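Local coordinates for TRAP dicarboxylate transporter-DctP subunit (Desulfovibrio salexigens, PDB 4N6D), which probably binds a small solute in the periplasm and delivers it to a TRAP membrane transporter, as a family 7 extracellular solute-binding protein, at residues Gly166-Ala171 against Gly183-Ser188. Sequence-based numbering, arbitrary orientation.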
loop_
_atom_site.group_PDB
_atom_site.type_symbol
_atom_site.label_atom_id
_atom_site.label_comp_id
_atom_site.label_asym_id
_atom_site.label_seq_id
_atom_site.Cartn_x
_atom_site.Cartn_y
_atom_site.Cartn_z
ATOM N N GLY A 166 18.338 18.752 5.969
ATOM C CA GLY A 166 17.717 19.583 6.982
ATOM C C GLY A 166 16.288 19.969 6.664
ATOM O O GLY A 166 15.702 20.792 7.367
ATOM N N LEU A 167 15.707 19.363 5.632
ATOM C CA LEU A 167 14.356 19.732 5.208
ATOM C C LEU A 167 13.317 19.065 6.094
ATOM O O LEU A 167 13.308 17.843 6.214
ATOM C CB LEU A 167 14.105 19.318 3.765
ATOM C CG LEU A 167 12.816 19.881 3.165
ATOM C CD1 LEU A 167 12.916 21.377 2.970
ATOM C CD2 LEU A 167 12.531 19.206 1.842
ATOM N N GLU A 168 12.434 19.868 6.691
ATOM C CA GLU A 168 11.379 19.337 7.538
ATOM C C GLU A 168 10.241 18.746 6.700
ATOM O O GLU A 168 9.622 19.446 5.899
ATOM C CB GLU A 168 10.846 20.449 8.446
ATOM C CG GLU A 168 11.870 20.999 9.421
ATOM C CD GLU A 168 12.761 22.116 8.854
ATOM O OE1 GLU A 168 12.655 22.484 7.658
ATOM O OE2 GLU A 168 13.591 22.625 9.636
ATOM N N VAL A 169 9.982 17.443 6.851
ATOM C CA VAL A 169 8.977 16.747 6.038
ATOM C C VAL A 169 8.103 15.854 6.917
ATOM O O VAL A 169 8.595 15.122 7.763
ATOM C CB VAL A 169 9.635 15.851 4.960
ATOM C CG1 VAL A 169 8.586 15.120 4.138
ATOM C CG2 VAL A 169 10.557 16.672 4.032
ATOM N N ARG A 170 6.799 15.948 6.738
ATOM C CA ARG A 170 5.869 15.142 7.494
ATOM C C ARG A 170 6.006 13.687 7.080
ATOM O O ARG A 170 5.930 13.340 5.891
ATOM C CB ARG A 170 4.457 15.633 7.224
ATOM C CG ARG A 170 3.441 15.148 8.207
ATOM C CD ARG A 170 2.680 13.976 7.669
ATOM N NE ARG A 170 1.623 13.583 8.602
ATOM C CZ ARG A 170 0.830 12.534 8.429
ATOM N NH1 ARG A 170 0.962 11.782 7.347
ATOM N NH2 ARG A 170 -0.095 12.244 9.336
ATOM N N ALA A 171 6.200 12.828 8.069
ATOM C CA ALA A 171 6.384 11.417 7.828
ATOM C C ALA A 171 6.250 10.631 9.124
ATOM O O ALA A 171 6.316 11.187 10.216
ATOM C CB ALA A 171 7.757 11.179 7.245
ATOM N N GLY A 183 19.409 12.632 5.606
ATOM C CA GLY A 183 19.814 13.895 6.177
ATOM C C GLY A 183 18.701 14.918 6.315
ATOM O O GLY A 183 18.968 16.083 6.612
ATOM N N ALA A 184 17.462 14.479 6.117
ATOM C CA ALA A 184 16.295 15.354 6.228
ATOM C C ALA A 184 15.763 15.294 7.647
ATOM O O ALA A 184 16.276 14.538 8.468
ATOM C CB ALA A 184 15.213 14.909 5.238
ATOM N N THR A 185 14.712 16.056 7.929
ATOM C CA THR A 185 14.170 16.140 9.289
ATOM C C THR A 185 12.716 15.693 9.307
ATOM O O THR A 185 11.812 16.498 9.061
ATOM C CB THR A 185 14.296 17.572 9.832
ATOM O OG1 THR A 185 15.658 17.983 9.728
ATOM C CG2 THR A 185 13.861 17.660 11.291
ATOM N N PRO A 186 12.478 14.396 9.581
ATOM C CA PRO A 186 11.101 13.905 9.600
ATOM C C PRO A 186 10.357 14.460 10.795
ATOM O O PRO A 186 10.913 14.552 11.891
ATOM C CB PRO A 186 11.256 12.386 9.719
ATOM C CG PRO A 186 12.593 12.175 10.305
ATOM C CD PRO A 186 13.449 13.336 9.895
ATOM N N VAL A 187 9.110 14.857 10.578
ATOM C CA VAL A 187 8.287 15.378 11.654
ATOM C C VAL A 187 6.982 14.605 11.658
ATOM O O VAL A 187 6.358 14.445 10.620
ATOM C CB VAL A 187 7.969 16.870 11.451
ATOM C CG1 VAL A 187 7.108 17.401 12.593
ATOM C CG2 VAL A 187 9.254 17.686 11.329
ATOM N N SER A 188 6.564 14.115 12.815
ATOM C CA SER A 188 5.255 13.470 12.907
ATOM C C SER A 188 4.213 14.486 13.342
ATOM O O SER A 188 4.446 15.299 14.239
ATOM C CB SER A 188 5.282 12.275 13.861
ATOM O OG SER A 188 5.947 11.169 13.248
HETATM O O HOH W 1 16.413 20.517 10.120
#
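A beta-alpha-beta unit brings strands 168-170 and 185-187 side by side, parallel, with E168 beside T185 and R170 beside V187. Backbone hydrogen bonds pass to and fro between them. T185 N donates to L167 O at 2.8 Å, then T185 O accepts from V169 N at 3.0 Å. V169 O next takes V187 N, and V187 O takes A171 N. P186 has no N-H, but this breaks no bond here, because T185 and V187 carry the ladder. Its ring lies on the face that carries V169. P186 CA makes a CA-H...O contact to V169 O (3.3 Å), as E168 CA and R170 CA do with T185 O and V187 O. Ahead of the strands, G166 N meets G183 O at 2.8 Å in a nearly straight hydrogen bond (172°). A water bridges G166 O and T185 OG1, which are 3.7 Å apart. OG1 stands anti to the T185 carbonyl carbon (chi1 -54°), and this rotation aims it at G166. On the same face, E168 CB lies 4.3 Å from V187 CG2. E168 OE1 forms a salt bridge with K204. R170 NE is hydrogen-bonded to M189 O, just past strand 185-187. Helix 173-181 links the strands and packs on A171 and P186, both of which touch S176. It ends in a Schellman motif with G183 at C-prime. Strand 168-170 also makes backbone hydrogen bonds to K204, G205 and F207, so it runs between strand 185-187 and the 204-207 region.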